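Side-chain contacts in probable benzoylformate decarboxylase (Rhodococcus jostii, PDB 7ORX), which belongs to the thiamine diphosphate-dependent enzymes, binding thiamine diphosphate and a sodium ion in a four-chain assembly: residues D485-A490 / G497-T502; T508-A513 / T520-R525. All coordinates share one frame; numbering follows the deposited sequence.

In the fold
Interactions 1 and 2 follow one another along the chain and lie on the same parallel sheet of the C-terminal TPP binding domain, their centres about 8 Å apart. Helix 486-493 and helix 503-515 pack on opposite faces of neighbouring strands 496-500 and 520-525. The strands join directly: Thr498 O lies 2.9 Å from Glu523 N and Val500 O 3.1 Å from Arg525 N, both probable hydrogen bonds. The link to the cofactor region is indirect. Phe486, beside Val487 of interaction 1, touches Asp431, a ligand of the sodium ion, while on the strand of interaction 2 Glu523 OE2 is hydrogen-bonded to Asn457 ND2, next in sequence to the sodium ligand Asn458.

Interaction 1: D485-A490 / G497-T502; sequences DFVHLA and GTAVAT
Val487 lays both of its methyl groups against the Gly497-Ala499 backbone, and this one side chain carries most of an apolar helix-on-strand contact at the edge of a parallel alpha/beta sheet. Strand 496-500 is the outermost strand on its side of the sheet within the chain, and it runs back along helix 486-493; the axes of the short segments lie 173° apart in direction and approach to 7.3 Å. With CG1 anti to the backbone N of Val487 (chi1 172°), that methyl meets the carbonyl of Gly497, CG1 to O being 3.5 Å, while CG2 of Val487 lies over the Thr498-Ala499 peptide, 3.5 Å from Thr498 C. Val487 CG2 also meets Ala499 CB at 4.0 Å, one methyl against another. One helical turn on, Ala490 CB comes to 4.5 Å from Gly497 CA, where the strand has no side chain to interpose. Thr498, between Gly497 and Ala499, starts away from the helix and packs on Ala509 of helix 503-515.

Further out, Val487 also touches Glu523 of the adjoining strand, and His488 faces its counterpart in a second subunit, ND1 hydrogen-bonded to ND1. Asp485 is the N-cap of the helix: its OD1 accepts from Val487 N at 3.3 Å, the donor standing 43° above the carboxylate plane.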
loop_
_atom_site.group_PDB
_atom_site.type_symbol
_atom_site.label_atom_id
_atom_site.label_comp_id
_atom_site.label_asym_id
_atom_site.label_seq_id
_atom_site.Cartn_x
_atom_site.Cartn_y
_atom_site.Cartn_z
ATOM N N ASP C 485 35.356 -22.451 -2.613
ATOM C CA ASP C 485 35.602 -23.606 -3.513
ATOM C C ASP C 485 34.251 -24.123 -4.026
ATOM O O ASP C 485 33.587 -24.846 -3.277
ATOM C CB ASP C 485 36.387 -24.700 -2.794
ATOM C CG ASP C 485 36.945 -25.785 -3.718
ATOM O OD1 ASP C 485 36.571 -25.778 -4.901
ATOM O OD2 ASP C 485 37.785 -26.626 -3.260
ATOM N N PHE C 486 33.887 -23.811 -5.270
ATOM C CA PHE C 486 32.598 -24.204 -5.906
ATOM C C PHE C 486 32.538 -25.707 -6.141
ATOM O O PHE C 486 31.445 -26.242 -6.204
ATOM C CB PHE C 486 32.377 -23.436 -7.209
ATOM C CG PHE C 486 32.110 -21.989 -6.913
ATOM C CD1 PHE C 486 30.835 -21.565 -6.587
ATOM C CD2 PHE C 486 33.152 -21.083 -6.824
ATOM C CE1 PHE C 486 30.596 -20.245 -6.262
ATOM C CE2 PHE C 486 32.916 -19.766 -6.482
ATOM C CZ PHE C 486 31.633 -19.352 -6.200
ATOM N N VAL C 487 33.669 -26.373 -6.263
ATOM C CA VAL C 487 33.702 -27.858 -6.366
ATOM C C VAL C 487 33.180 -28.422 -5.047
ATOM O O VAL C 487 32.319 -29.270 -5.107
ATOM C CB VAL C 487 35.100 -28.397 -6.726
ATOM C CG1 VAL C 487 35.160 -29.910 -6.632
ATOM C CG2 VAL C 487 35.510 -27.913 -8.117
ATOM N N HIS C 488 33.659 -27.935 -3.909
ATOM C CA HIS C 488 33.195 -28.358 -2.563
ATOM C C HIS C 488 31.704 -28.041 -2.436
ATOM O O HIS C 488 30.972 -28.871 -1.890
ATOM C CB HIS C 488 34.023 -27.696 -1.440
ATOM C CG HIS C 488 35.227 -28.471 -1.041
ATOM N ND1 HIS C 488 35.137 -29.816 -0.738
ATOM C CD2 HIS C 488 36.525 -28.112 -0.871
ATOM C CE1 HIS C 488 36.349 -30.269 -0.419
ATOM N NE2 HIS C 488 37.224 -29.241 -0.532
ATOM N N LEU C 489 31.258 -26.892 -2.927
ATOM C CA LEU C 489 29.828 -26.532 -2.817
ATOM C C LEU C 489 29.007 -27.491 -3.672
ATOM O O LEU C 489 28.057 -28.058 -3.144
ATOM C CB LEU C 489 29.633 -25.080 -3.228
ATOM C CG LEU C 489 30.204 -24.043 -2.263
ATOM C CD1 LEU C 489 29.637 -22.675 -2.608
ATOM C CD2 LEU C 489 29.858 -24.352 -0.821
ATOM N N ALA C 490 29.407 -27.731 -4.910
ATOM C CA ALA C 490 28.718 -28.675 -5.823
ATOM C C ALA C 490 28.593 -30.047 -5.165
ATOM O O ALA C 490 27.523 -30.633 -5.192
ATOM C CB ALA C 490 29.449 -28.779 -7.137
ATOM N N GLY C 497 31.672 -31.907 -9.601
ATOM C CA GLY C 497 32.352 -30.652 -9.972
ATOM C C GLY C 497 33.831 -30.842 -10.210
ATOM O O GLY C 497 34.402 -31.663 -9.534
ATOM N N THR C 498 34.416 -30.100 -11.151
ATOM C CA THR C 498 35.888 -30.046 -11.389
ATOM C C THR C 498 36.288 -28.570 -11.506
ATOM O O THR C 498 35.446 -27.790 -11.921
ATOM C CB THR C 498 36.306 -30.935 -12.576
ATOM O OG1 THR C 498 36.695 -30.152 -13.708
ATOM C CG2 THR C 498 35.218 -31.901 -13.001
ATOM N N ALA C 499 37.498 -28.212 -11.079
ATOM C CA ALA C 499 38.146 -26.891 -11.250
ATOM C C ALA C 499 39.198 -27.000 -12.352
ATOM O O ALA C 499 39.861 -28.017 -12.476
ATOM C CB ALA C 499 38.768 -26.421 -9.952
ATOM N N VAL C 500 39.413 -25.915 -13.069
ATOM C CA VAL C 500 40.069 -25.904 -14.403
ATOM C C VAL C 500 40.662 -24.508 -14.544
ATOM O O VAL C 500 40.042 -23.582 -14.026
ATOM C CB VAL C 500 38.982 -26.243 -15.443
ATOM C CG1 VAL C 500 38.899 -25.259 -16.592
ATOM C CG2 VAL C 500 39.104 -27.660 -15.946
ATOM N N ALA C 501 41.841 -24.352 -15.125
ATOM C CA ALA C 501 42.491 -23.024 -15.212
ATOM C C ALA C 501 43.190 -22.837 -16.563
ATOM O O ALA C 501 43.768 -21.761 -16.771
ATOM C CB ALA C 501 43.456 -22.876 -14.053
ATOM N N THR C 502 43.151 -23.825 -17.456
ATOM C CA THR C 502 43.737 -23.704 -18.816
ATOM C C THR C 502 42.701 -24.129 -19.848
ATOM O O THR C 502 41.822 -24.884 -19.504
ATOM C CB THR C 502 44.988 -24.571 -18.980
ATOM O OG1 THR C 502 44.483 -25.902 -19.103
ATOM C CG2 THR C 502 45.966 -24.455 -17.830
#

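Interaction 2: T508-A513 / T520-R525; sequences TAFKSA and TLIEVR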
loop_
_atom_site.group_PDB
_atom_site.type_symbol
_atom_site.label_atom_id
_atom_site.label_comp_id
_atom_site.label_asym_id
_atom_site.label_seq_id
_atom_site.Cartn_x
_atom_site.Cartn_y
_atom_site.Cartn_z
ATOM N N THR C 508 38.419 -30.238 -22.234
ATOM C CA THR C 508 38.247 -31.643 -21.755
ATOM C C THR C 508 37.022 -31.718 -20.831
ATOM O O THR C 508 36.110 -32.499 -21.147
ATOM C CB THR C 508 39.513 -32.163 -21.064
ATOM O OG1 THR C 508 40.546 -32.259 -22.051
ATOM C CG2 THR C 508 39.335 -33.513 -20.398
ATOM N N ALA C 509 37.024 -30.956 -19.727
ATOM C CA ALA C 509 35.964 -30.950 -18.689
ATOM C C ALA C 509 34.610 -30.650 -19.346
ATOM O O ALA C 509 33.627 -31.305 -18.977
ATOM C CB ALA C 509 36.321 -29.975 -17.582
ATOM N N PHE C 510 34.588 -29.722 -20.295
ATOM C CA PHE C 510 33.378 -29.282 -21.027
ATOM C C PHE C 510 32.886 -30.402 -21.938
ATOM O O PHE C 510 31.688 -30.676 -21.874
ATOM C CB PHE C 510 33.649 -28.001 -21.816
ATOM C CG PHE C 510 32.443 -27.321 -22.411
ATOM C CD1 PHE C 510 31.323 -27.039 -21.646
ATOM C CD2 PHE C 510 32.446 -26.929 -23.735
ATOM C CE1 PHE C 510 30.218 -26.404 -22.200
ATOM C CE2 PHE C 510 31.343 -26.319 -24.292
ATOM C CZ PHE C 510 30.229 -26.053 -23.525
ATOM N N LYS C 511 33.744 -31.005 -22.759
ATOM C CA LYS C 511 33.376 -32.104 -23.692
ATOM C C LYS C 511 32.692 -33.208 -22.885
ATOM O O LYS C 511 31.678 -33.785 -23.365
ATOM C CB LYS C 511 34.611 -32.686 -24.384
ATOM C CG LYS C 511 34.394 -33.232 -25.783
ATOM C CD LYS C 511 34.078 -34.704 -25.828
ATOM C CE LYS C 511 35.301 -35.566 -25.690
ATOM N NZ LYS C 511 36.005 -35.615 -26.986
ATOM N N SER C 512 33.221 -33.439 -21.687
ATOM C CA SER C 512 32.795 -34.469 -20.716
ATOM C C SER C 512 31.435 -34.105 -20.132
ATOM O O SER C 512 30.524 -34.954 -20.205
ATOM C CB SER C 512 33.824 -34.571 -19.630
ATOM O OG SER C 512 33.548 -35.678 -18.787
ATOM N N ALA C 513 31.320 -32.900 -19.563
ATOM C CA ALA C 513 30.073 -32.307 -19.003
ATOM C C ALA C 513 28.925 -32.381 -20.012
ATOM O O ALA C 513 27.851 -32.700 -19.576
ATOM C CB ALA C 513 30.299 -30.881 -18.577
ATOM N N THR C 520 26.483 -31.128 -13.865
ATOM C CA THR C 520 27.963 -30.992 -13.809
ATOM C C THR C 520 28.292 -29.519 -13.625
ATOM O O THR C 520 27.601 -28.676 -14.226
ATOM C CB THR C 520 28.599 -31.504 -15.101
ATOM O OG1 THR C 520 27.781 -31.031 -16.172
ATOM C CG2 THR C 520 28.635 -33.010 -15.140
ATOM N N LEU C 521 29.281 -29.236 -12.800
ATOM C CA LEU C 521 29.779 -27.878 -12.543
ATOM C C LEU C 521 31.242 -27.839 -12.928
ATOM O O LEU C 521 31.993 -28.685 -12.437
ATOM C CB LEU C 521 29.635 -27.572 -11.058
ATOM C CG LEU C 521 30.097 -26.176 -10.679
ATOM C CD1 LEU C 521 29.116 -25.527 -9.713
ATOM C CD2 LEU C 521 31.503 -26.198 -10.128
ATOM N N ILE C 522 31.637 -26.866 -13.733
ATOM C CA ILE C 522 33.067 -26.576 -14.019
ATOM C C ILE C 522 33.393 -25.237 -13.383
ATOM O O ILE C 522 32.776 -24.284 -13.762
ATOM C CB ILE C 522 33.288 -26.527 -15.527
ATOM C CG1 ILE C 522 33.019 -27.881 -16.167
ATOM C CG2 ILE C 522 34.663 -26.031 -15.847
ATOM C CD1 ILE C 522 32.670 -27.772 -17.634
ATOM N N GLU C 523 34.351 -25.177 -12.463
ATOM C CA GLU C 523 34.826 -23.900 -11.899
ATOM C C GLU C 523 36.007 -23.481 -12.752
ATOM O O GLU C 523 36.969 -24.173 -12.736
ATOM C CB GLU C 523 35.199 -24.051 -10.435
ATOM C CG GLU C 523 35.715 -22.765 -9.833
ATOM C CD GLU C 523 36.294 -22.888 -8.417
ATOM O OE1 GLU C 523 36.113 -23.961 -7.787
ATOM O OE2 GLU C 523 36.932 -21.912 -7.926
ATOM N N VAL C 524 35.881 -22.453 -13.560
ATOM C CA VAL C 524 36.982 -21.917 -14.399
ATOM C C VAL C 524 37.604 -20.794 -13.598
ATOM O O VAL C 524 36.862 -19.935 -13.177
ATOM C CB VAL C 524 36.470 -21.362 -15.736
ATOM C CG1 VAL C 524 37.592 -20.762 -16.547
ATOM C CG2 VAL C 524 35.739 -22.423 -16.530
ATOM N N ARG C 525 38.915 -20.793 -13.428
ATOM C CA ARG C 525 39.653 -19.631 -12.891
ATOM C C ARG C 525 39.795 -18.631 -14.039
ATOM O O ARG C 525 40.356 -19.002 -15.093
ATOM C CB ARG C 525 41.002 -20.075 -12.317
ATOM C CG ARG C 525 41.573 -19.084 -11.323
ATOM C CD ARG C 525 42.791 -18.377 -11.876
ATOM N NE ARG C 525 44.044 -19.033 -11.477
ATOM C CZ ARG C 525 44.883 -18.620 -10.516
ATOM N NH1 ARG C 525 44.614 -17.534 -9.806
ATOM N NH2 ARG C 525 46.003 -19.295 -10.271
#
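Ala513 N donates to Ala509 O over 2.9 Å, and this helical backbone bond ties together two residues whose methyl groups both turn toward strand 520-525. The setting is a beta-alpha-beta unit, a worked example of how a parallel sheet is covered: strand 496-500 leads into helix 503-515, which packs over strand 520-525, the axis of segment 508-513 at 167° to the strand and 9.2 Å from it.

Ile522 is the central side chain of this buried contact. Its CG1 branch sits anti to the carbonyl carbon (chi1 -64°), and the extended chain beyond it carries CD1 up to the helix. There Ile522 CD1 lies 3.8 Å from Phe510 CA. A second neighbour is the methyl of Ala513, with Ile522 CD1 to Ala513 CB at 4.0 Å. The CB of Ala509 touches the same side chain nearer its root, 4.2 Å from Ile522 CG1. Phe510 starts away from the strand, yet Ile522 CD1 still lies at the edge of its ring, near the ring plane and 4.3 Å from Phe510 CD1; the ring also meets that of Phe506.

Two residues earlier on the strand, Thr520 adds a second, smaller patch. Thr520 OG1 lies 3.5 Å from Ala513 CB, while Val452 of the adjacent strand packs against both residues. Leu521, between Thr520 and Ile522, points away and reaches Phe486 and Ala490 on the far face of the sheet.

With no hydrogen bond between helix and strand, the two are joined by van der Waals packing of alanine methyls against Ile522 and Thr520, while backbone hydrogen bonds run within the helix and from the strand to its neighbours.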